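PDB 6TTD: multicopper oxidase from Aquifex aeolicus, which probably couples one-electron oxidation of metal ions or small organic substrates to the reduction of molecular oxygen at a cluster of copper ions. Local coordinates for residues 270-275 and 305-310; 241-246 and 364-369; 115-120 and 142-147. All coordinates share one frame; numbering follows the deposited sequence.

Interaction 1: residues 270-275 and 305-310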
# COMPACT_ATOMS: atom_id res chain seq x y z
N GLN A 270 21.24 2.06 19.38
CA GLN A 270 21.33 3.30 18.64
C GLN A 270 20.58 3.19 17.32
O GLN A 270 20.60 2.15 16.66
CB GLN A 270 22.79 3.63 18.39
CG GLN A 270 23.50 4.09 19.67
CD GLN A 270 24.92 4.56 19.37
OE1 GLN A 270 25.42 4.41 18.22
NE2 GLN A 270 25.60 5.07 20.41
N ARG A 271 19.90 4.26 16.95
CA ARG A 271 19.22 4.30 15.68
C ARG A 271 20.23 4.62 14.59
O ARG A 271 21.03 5.57 14.69
CB ARG A 271 18.13 5.37 15.71
CG ARG A 271 17.05 5.01 16.64
CD ARG A 271 15.88 5.92 16.45
NE ARG A 271 14.83 5.57 17.38
CZ ARG A 271 13.55 5.91 17.26
NH1 ARG A 271 13.16 6.63 16.23
NH2 ARG A 271 12.67 5.54 18.19
N MET A 272 20.17 3.83 13.55
CA MET A 272 20.97 3.99 12.35
C MET A 272 20.23 4.95 11.42
O MET A 272 19.00 5.01 11.42
CB MET A 272 21.10 2.57 11.78
CG MET A 272 22.27 2.30 10.98
SD MET A 272 22.11 0.60 10.41
CE MET A 272 23.17 0.74 9.02
N ARG A 273 20.96 5.76 10.65
CA ARG A 273 20.29 6.65 9.71
C ARG A 273 19.82 5.84 8.49
O ARG A 273 20.41 4.82 8.17
CB ARG A 273 21.25 7.73 9.24
CG ARG A 273 22.46 7.14 8.49
CD ARG A 273 23.52 8.20 8.15
NE ARG A 273 24.64 7.54 7.50
CZ ARG A 273 25.52 8.16 6.74
NH1 ARG A 273 25.41 9.48 6.54
NH2 ARG A 273 26.50 7.46 6.18
N PHE A 274 18.78 6.31 7.81
CA PHE A 274 18.43 5.78 6.49
C PHE A 274 17.67 6.86 5.73
O PHE A 274 17.40 7.94 6.25
CB PHE A 274 17.65 4.44 6.56
CG PHE A 274 16.36 4.47 7.37
CD1 PHE A 274 15.10 4.55 6.73
CD2 PHE A 274 16.39 4.38 8.78
CE1 PHE A 274 13.90 4.54 7.45
CE2 PHE A 274 15.20 4.39 9.55
CZ PHE A 274 13.92 4.47 8.88
N TRP A 275 17.35 6.58 4.47
CA TRP A 275 16.86 7.64 3.61
C TRP A 275 15.53 7.26 3.00
O TRP A 275 15.39 6.17 2.42
CB TRP A 275 17.84 7.96 2.48
CG TRP A 275 19.15 8.59 2.97
CD1 TRP A 275 19.46 9.95 3.01
CD2 TRP A 275 20.31 7.90 3.45
NE1 TRP A 275 20.74 10.12 3.49
CE2 TRP A 275 21.29 8.88 3.77
CE3 TRP A 275 20.62 6.56 3.66
CZ2 TRP A 275 22.53 8.57 4.29
CZ3 TRP A 275 21.92 6.24 4.17
CH2 TRP A 275 22.84 7.25 4.48
N VAL A 305 19.27 2.07 2.64
CA VAL A 305 20.04 1.78 3.83
C VAL A 305 21.49 1.56 3.40
O VAL A 305 21.73 0.83 2.43
CB VAL A 305 19.48 0.55 4.57
CG1 VAL A 305 20.32 0.21 5.80
CG2 VAL A 305 18.04 0.82 4.92
N ASP A 306 22.45 2.18 4.12
CA ASP A 306 23.87 2.07 3.81
C ASP A 306 24.53 1.23 4.89
O ASP A 306 24.90 1.75 5.95
CB ASP A 306 24.55 3.44 3.74
CG ASP A 306 25.96 3.34 3.13
OD1 ASP A 306 26.51 2.22 3.10
OD2 ASP A 306 26.51 4.34 2.63
N PHE A 307 24.69 -0.05 4.64
CA PHE A 307 25.22 -0.88 5.71
C PHE A 307 26.71 -0.67 5.87
O PHE A 307 27.31 -1.31 6.74
CB PHE A 307 24.91 -2.38 5.46
CG PHE A 307 23.44 -2.73 5.63
CD1 PHE A 307 22.88 -2.81 6.90
CD2 PHE A 307 22.60 -2.89 4.52
CE1 PHE A 307 21.55 -3.10 7.05
CE2 PHE A 307 21.26 -3.16 4.68
CZ PHE A 307 20.73 -3.30 5.93
N ARG A 308 27.34 0.17 5.04
CA ARG A 308 28.68 0.59 5.42
C ARG A 308 28.68 1.38 6.73
O ARG A 308 29.74 1.53 7.36
CB ARG A 308 29.33 1.42 4.27
CG ARG A 308 29.54 0.61 2.99
CD ARG A 308 29.98 1.49 1.84
NE ARG A 308 28.89 2.37 1.47
CZ ARG A 308 28.92 3.17 0.41
NH1 ARG A 308 29.97 3.19 -0.40
NH2 ARG A 308 27.87 3.95 0.16
N ASP A 309 27.51 1.88 7.17
CA ASP A 309 27.42 2.50 8.51
C ASP A 309 27.62 1.49 9.62
O ASP A 309 27.89 1.88 10.75
CB ASP A 309 26.07 3.16 8.77
CG ASP A 309 25.82 4.37 7.87
OD1 ASP A 309 26.75 4.87 7.21
OD2 ASP A 309 24.68 4.86 7.86
N ALA A 310 27.47 0.20 9.33
CA ALA A 310 27.62 -0.84 10.32
C ALA A 310 28.93 -1.59 10.10
O ALA A 310 29.65 -1.39 9.11
CB ALA A 310 26.42 -1.80 10.25
O HOH W 1 22.38 3.64 6.65
O HOH W 2 23.85 5.04 10.74

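Interaction 2: residues 241-246 and 364-369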
# COMPACT_ATOMS: atom_id res chain seq x y z
N MET A 241 17.84 -11.31 7.22
CA MET A 241 18.44 -11.26 5.90
C MET A 241 19.92 -10.92 6.02
O MET A 241 20.28 -9.98 6.73
CB MET A 241 17.75 -10.24 5.00
CG MET A 241 18.28 -10.27 3.61
SD MET A 241 17.75 -8.77 2.75
CE MET A 241 18.87 -8.74 1.35
N ASP A 242 20.76 -11.70 5.35
CA ASP A 242 22.18 -11.43 5.25
C ASP A 242 22.43 -10.26 4.31
O ASP A 242 21.88 -10.23 3.21
CB ASP A 242 22.94 -12.65 4.72
CG ASP A 242 23.09 -13.74 5.73
OD1 ASP A 242 22.70 -13.56 6.90
OD2 ASP A 242 23.68 -14.79 5.38
N VAL A 243 23.27 -9.31 4.72
CA VAL A 243 23.59 -8.19 3.85
C VAL A 243 25.09 -7.95 3.89
O VAL A 243 25.78 -8.31 4.84
CB VAL A 243 22.86 -6.87 4.26
CG1 VAL A 243 21.38 -7.03 4.22
CG2 VAL A 243 23.31 -6.43 5.71
N GLU A 244 25.57 -7.28 2.85
CA GLU A 244 26.94 -6.80 2.79
C GLU A 244 26.98 -5.31 3.10
O GLU A 244 25.95 -4.62 3.06
CB GLU A 244 27.52 -7.04 1.40
CG GLU A 244 27.20 -8.43 0.86
CD GLU A 244 27.86 -8.64 -0.50
OE1 GLU A 244 28.40 -7.69 -1.11
OE2 GLU A 244 27.88 -9.78 -0.95
N ARG A 245 28.18 -4.80 3.37
CA ARG A 245 28.36 -3.37 3.67
C ARG A 245 28.25 -2.60 2.34
O ARG A 245 29.24 -2.30 1.67
CB ARG A 245 29.68 -3.13 4.38
CG ARG A 245 29.73 -3.81 5.74
CD ARG A 245 31.06 -3.49 6.58
NE ARG A 245 31.19 -2.06 6.92
CZ ARG A 245 31.99 -1.23 6.28
NH1 ARG A 245 32.72 -1.70 5.29
NH2 ARG A 245 32.02 0.05 6.58
N LYS A 246 27.02 -2.32 1.94
CA LYS A 246 26.77 -1.50 0.76
C LYS A 246 25.35 -0.93 0.90
O LYS A 246 24.69 -1.13 1.93
CB LYS A 246 26.94 -2.31 -0.53
CG LYS A 246 26.04 -3.52 -0.71
CD LYS A 246 26.73 -4.39 -1.78
CE LYS A 246 25.79 -5.18 -2.49
NZ LYS A 246 26.49 -5.82 -3.62
N MET A 364 12.20 -7.65 11.92
CA MET A 364 13.14 -8.61 11.32
C MET A 364 14.54 -8.10 11.63
O MET A 364 14.69 -7.08 12.29
CB MET A 364 12.91 -8.74 9.82
CG MET A 364 13.37 -7.48 9.03
SD MET A 364 13.34 -7.78 7.26
CE MET A 364 14.72 -8.91 7.09
N GLU A 365 15.57 -8.81 11.17
CA GLU A 365 16.94 -8.37 11.45
C GLU A 365 17.81 -8.57 10.22
O GLU A 365 17.55 -9.45 9.37
CB GLU A 365 17.59 -9.08 12.65
CG GLU A 365 18.00 -10.57 12.36
CD GLU A 365 18.57 -11.31 13.58
OE1 GLU A 365 18.08 -11.01 14.70
OE2 GLU A 365 19.49 -12.16 13.44
N PHE A 366 18.78 -7.67 10.08
CA PHE A 366 19.77 -7.72 9.02
C PHE A 366 21.09 -8.14 9.66
O PHE A 366 21.46 -7.63 10.72
CB PHE A 366 19.90 -6.38 8.31
CG PHE A 366 18.62 -5.94 7.66
CD1 PHE A 366 18.23 -6.46 6.43
CD2 PHE A 366 17.77 -5.06 8.32
CE1 PHE A 366 17.02 -6.05 5.83
CE2 PHE A 366 16.53 -4.64 7.75
CZ PHE A 366 16.16 -5.13 6.51
N ARG A 367 21.73 -9.11 9.05
CA ARG A 367 23.01 -9.59 9.50
C ARG A 367 24.09 -9.17 8.49
O ARG A 367 24.08 -9.62 7.32
CB ARG A 367 22.95 -11.10 9.67
CG ARG A 367 21.89 -11.58 10.72
CD ARG A 367 21.78 -13.12 10.66
NE ARG A 367 20.79 -13.63 11.59
CZ ARG A 367 20.53 -14.92 11.75
NH1 ARG A 367 21.18 -15.83 11.02
NH2 ARG A 367 19.63 -15.31 12.64
N VAL A 368 25.04 -8.36 8.96
CA VAL A 368 26.13 -7.82 8.14
C VAL A 368 27.24 -8.87 8.07
O VAL A 368 28.01 -9.07 9.01
CB VAL A 368 26.63 -6.48 8.67
CG1 VAL A 368 27.66 -5.89 7.72
CG2 VAL A 368 25.43 -5.49 8.85
N THR A 369 27.33 -9.57 6.96
CA THR A 369 28.20 -10.73 6.97
C THR A 369 29.58 -10.46 6.38
O THR A 369 30.54 -11.18 6.71
CB THR A 369 27.53 -11.88 6.19
OG1 THR A 369 27.38 -11.49 4.82
CG2 THR A 369 26.19 -12.25 6.77
O HOH W 3 22.93 -15.68 8.70

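Interaction 3: residues 115-120 and 142-147. With CU (copper (II) ion), chain E; CU (copper (II) ion), chain F.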
# COMPACT_ATOMS: atom_id res chain seq x y z
N SER A 115 -15.24 -11.39 -6.14
CA SER A 115 -13.97 -10.69 -5.99
C SER A 115 -13.61 -9.91 -7.24
O SER A 115 -14.22 -10.05 -8.31
CB SER A 115 -12.87 -11.71 -5.63
OG SER A 115 -11.75 -11.00 -5.10
N ILE A 116 -12.58 -9.06 -7.11
CA ILE A 116 -12.05 -8.26 -8.22
C ILE A 116 -10.70 -7.76 -7.72
O ILE A 116 -10.54 -7.54 -6.51
CB ILE A 116 -12.99 -7.07 -8.56
CG1 ILE A 116 -12.56 -6.36 -9.85
CG2 ILE A 116 -13.08 -6.05 -7.39
CD1 ILE A 116 -12.88 -7.16 -11.04
N ILE A 117 -9.70 -7.61 -8.63
CA ILE A 117 -8.41 -7.05 -8.22
C ILE A 117 -8.43 -5.54 -8.41
O ILE A 117 -8.83 -5.06 -9.47
CB ILE A 117 -7.23 -7.62 -9.04
CG1 ILE A 117 -7.36 -9.15 -9.25
CG2 ILE A 117 -5.95 -7.21 -8.30
CD1 ILE A 117 -6.25 -9.75 -10.04
N HIS A 118 -7.87 -4.80 -7.45
CA HIS A 118 -7.62 -3.37 -7.58
C HIS A 118 -6.11 -3.11 -7.65
O HIS A 118 -5.33 -3.75 -6.92
CB HIS A 118 -8.26 -2.64 -6.38
CG HIS A 118 -7.78 -1.23 -6.16
ND1 HIS A 118 -7.98 -0.22 -7.08
CD2 HIS A 118 -7.14 -0.66 -5.11
CE1 HIS A 118 -7.47 0.90 -6.60
NE2 HIS A 118 -6.95 0.66 -5.42
N TRP A 119 -5.69 -2.21 -8.55
CA TRP A 119 -4.29 -1.86 -8.71
C TRP A 119 -4.11 -0.60 -7.88
O TRP A 119 -4.34 0.52 -8.33
CB TRP A 119 -3.91 -1.65 -10.18
CG TRP A 119 -4.71 -2.57 -11.07
CD1 TRP A 119 -5.80 -2.22 -11.84
CD2 TRP A 119 -4.54 -4.00 -11.24
NE1 TRP A 119 -6.30 -3.37 -12.49
CE2 TRP A 119 -5.54 -4.45 -12.13
CE3 TRP A 119 -3.62 -4.94 -10.73
CZ2 TRP A 119 -5.65 -5.78 -12.52
CZ3 TRP A 119 -3.73 -6.29 -11.15
CH2 TRP A 119 -4.72 -6.68 -12.02
N HIS A 120 -3.74 -0.78 -6.63
CA HIS A 120 -3.75 0.36 -5.71
C HIS A 120 -2.61 1.33 -6.08
O HIS A 120 -1.43 0.96 -6.10
CB HIS A 120 -3.67 -0.15 -4.26
CG HIS A 120 -3.52 0.92 -3.22
ND1 HIS A 120 -4.04 0.79 -1.95
CD2 HIS A 120 -2.87 2.12 -3.23
CE1 HIS A 120 -3.73 1.85 -1.22
NE2 HIS A 120 -3.03 2.68 -1.97
N TYR A 142 -12.99 -11.62 -14.95
CA TYR A 142 -13.20 -10.25 -15.35
C TYR A 142 -12.07 -9.84 -16.28
O TYR A 142 -10.88 -9.92 -15.93
CB TYR A 142 -13.27 -9.30 -14.16
CG TYR A 142 -13.63 -7.87 -14.58
CD1 TYR A 142 -14.94 -7.54 -14.95
CD2 TYR A 142 -12.66 -6.86 -14.66
CE1 TYR A 142 -15.26 -6.27 -15.34
CE2 TYR A 142 -12.98 -5.55 -15.02
CZ TYR A 142 -14.28 -5.26 -15.35
OH TYR A 142 -14.60 -3.98 -15.73
N SER A 143 -12.43 -9.38 -17.48
CA SER A 143 -11.46 -8.93 -18.45
C SER A 143 -11.33 -7.42 -18.29
O SER A 143 -12.31 -6.68 -18.51
CB SER A 143 -11.89 -9.37 -19.85
OG SER A 143 -10.89 -9.01 -20.79
N TYR A 144 -10.17 -6.96 -17.79
CA TYR A 144 -9.95 -5.52 -17.58
C TYR A 144 -9.75 -4.83 -18.92
O TYR A 144 -8.83 -5.20 -19.66
CB TYR A 144 -8.72 -5.24 -16.68
CG TYR A 144 -8.90 -5.67 -15.25
CD1 TYR A 144 -8.80 -7.03 -14.89
CD2 TYR A 144 -9.18 -4.72 -14.24
CE1 TYR A 144 -8.98 -7.43 -13.55
CE2 TYR A 144 -9.37 -5.11 -12.90
CZ TYR A 144 -9.27 -6.46 -12.57
OH TYR A 144 -9.46 -6.87 -11.26
N PRO A 145 -10.54 -3.83 -19.28
CA PRO A 145 -10.22 -3.06 -20.47
C PRO A 145 -8.79 -2.53 -20.38
O PRO A 145 -8.35 -2.05 -19.34
CB PRO A 145 -11.25 -1.94 -20.47
CG PRO A 145 -12.38 -2.52 -19.76
CD PRO A 145 -11.81 -3.40 -18.69
N ASP A 146 -8.09 -2.67 -21.49
CA ASP A 146 -6.71 -2.22 -21.62
C ASP A 146 -6.56 -0.75 -21.29
O ASP A 146 -7.41 0.08 -21.64
CB ASP A 146 -6.26 -2.41 -23.06
CG ASP A 146 -5.91 -3.83 -23.37
OD1 ASP A 146 -6.08 -4.74 -22.53
OD2 ASP A 146 -5.49 -4.03 -24.52
N PHE A 147 -5.45 -0.40 -20.67
CA PHE A 147 -5.13 1.01 -20.54
C PHE A 147 -3.61 1.17 -20.50
O PHE A 147 -2.86 0.20 -20.31
CB PHE A 147 -5.79 1.63 -19.30
CG PHE A 147 -5.37 0.99 -18.03
CD1 PHE A 147 -5.96 -0.21 -17.63
CD2 PHE A 147 -4.42 1.60 -17.22
CE1 PHE A 147 -5.58 -0.84 -16.46
CE2 PHE A 147 -4.03 1.00 -16.02
CZ PHE A 147 -4.60 -0.25 -15.64
CU CU E . -6.71 2.08 -4.04
CU CU F . -5.25 -0.71 -1.25

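Interaction 1: residues 270-275 and 305-310
Met272 pushes its terminal methyl into a hollow on residues 305-310. The side chain gets there by stretching out, with CG anti to the backbone N (chi1 -153°). Met272 CE lies 3.8 Å from Asp309 CB and 3.7 Å from Asp306 O. Val305 CG1, the Phe307 ring and Ala310 CB complete the wall of the hollow. A shallower bump lies to one side, where Phe274 CB meets Val305 CG2 at 4.0 Å.

Beside this apolar plug, Arg273 crosses Asp309 at about a right angle and grips it side-on in a salt bridge. Arg273 NE gives a nearly straight bond of 2.7 Å to Asp309 OD2. Arg273 NH2 reaches Asp309 OD1 at 2.8 Å on its syn lone pair. The two flat groups are twisted 32° apart. Trp275 sets CH2 over one face of the same guanidinium and rests CZ3 on Asp306 CB at 3.9 Å. One water accepts from Arg273 N and donates to Asp309 OD2. Another accepts from Asp306 N and lies within hydrogen-bonding distance of Arg273 O and Asp309 OD2. Asp306 itself is turned to Arg308, which binds it with NE and NH2, and its OD1 closes an Asx turn onto Arg308 N. With an alanine at Asp309 the methyl of Met272 would keep its neighbour CB, but the Arg273 guanidinium would probably lose its carboxylate mate and be free to swing.

Trp275 bonds to Leu304 through the backbone. The contact joins the paired antiparallel strands 270-279 and 300-306, with the 3-10 turn 307-309 that follows, consistent with the cupredoxin-like beta fold of multicopper oxidases.

Interaction 2: residues 241-246 and 364-369
Met241, Asp242 and Val243 pair in parallel with Phe366, Arg367 and Val368. Four backbone bonds hold the strands together. Met241 N donates to Glu365 O at 2.9 Å, and Arg367 N returns a bond to Met241 O. Val243 N then donates to Arg367 O at 2.7 Å, and Thr369 N closes the ladder on Val243 O.

One face of the pair is apolar. Val243 CG1 meets Phe366 CD1 at 3.9 Å, and Val243 CG2 touches Val368 CG2. Met364 CE packs on Met241 CB. The extended Met241 chain, with CG anti to its own N (chi1 -175°), carries SD to the edge of the Phe366 ring, a Met-aromatic contact at 5.4 Å from the centroid. Farther along, Arg245 CG presses on Val368 CG1 at 3.5 Å.

The other face is polar. Asp242 lays its carboxylate against Thr369 CG2. A water bridges Asp242 OD1 to Arg367 NH1. Arg367 is steadied from behind by Glu365, whose OE2 accepts from Arg367 NE at 2.7 Å on its anti lone pair.

In the next shell, Lys46 pairs with Glu365, and Asp371 takes the Arg245 guanidinium in a salt bridge. Strand 361-370 lies between strand 239-244 on one edge and the antiparallel strand 315-321 on the other, while Tyr248 and Phe250 of strand 247-254 pack on the apolar face.

Interaction 3: residues 115-120 and 142-147
Tyr144 reaches between Ile116, Ile117 and Trp119, and its hydroxyl meets the backbone of the copper-binding strand. Its CG is anti to the carbonyl carbon (chi1 -68°), which points the ring across to residues 115-120. Tyr144 OH donates to Ile117 O at 2.6 Å. The hydroxyl lies in the carbonyl plane on a lone pair, well off the C=O direction (C=O...donor angle 113°).

The Tyr144 ring is sandwiched. Trp119 CZ2 sits over the centre of one face, 3.7 Å from Tyr144 CZ, in an edge-to-face stack with ring centroids 5.0 Å apart. Tyr142 CD2 lies over the opposite face. Trp119 takes an unusual first torsion, -33°, short of a staggered position, which suggests some strain. Its indole also has Ile117 CG2 over one face, and Trp119 CD1 approaches Phe147 CZ more loosely at 4.4 Å. Ile116 CD1 packs where the two tyrosines meet, 3.6 Å from Tyr142 CD2 and 3.4 Å from Tyr144 OH.

The histidines flanking Trp119 turn away from this packing. His118 binds one copper through NE2 at 2.0 Å, while His120 uses ND1 for another. Asp129 O accepts from His118 ND1, and Asp479 bonds His120 NE2, so the ring nitrogens that do not bind copper are held as well. His454 shares the first copper; His159 and His510 share the second. This His-Trp-His segment is a hallmark of multicopper oxidases, and its two histidines belong to the trinuclear copper cluster where dioxygen is bound.

Overall arrangement
Interaction 3 comes first along the chain, on strand 117-120, which carries two of the copper-binding histidines. The other two follow later, with interaction 1 nested inside the loop that interaction 2 closes. Interactions 1 and 2 have centres about 11 Å apart and touch directly: Arg245 reaches the backbone oxygens of Arg308 and Ala310. They lie in one connected set of strands that includes 239-244, 300-306 and 361-370. Interaction 3 is on the opposite side of the chain's centre, about 39 and 37 Å from them between centres. Interactions 1 and 2 thus build the beta structure of what is probably the second cupredoxin-like domain, while interaction 3 packs the strand that carries cluster ligands.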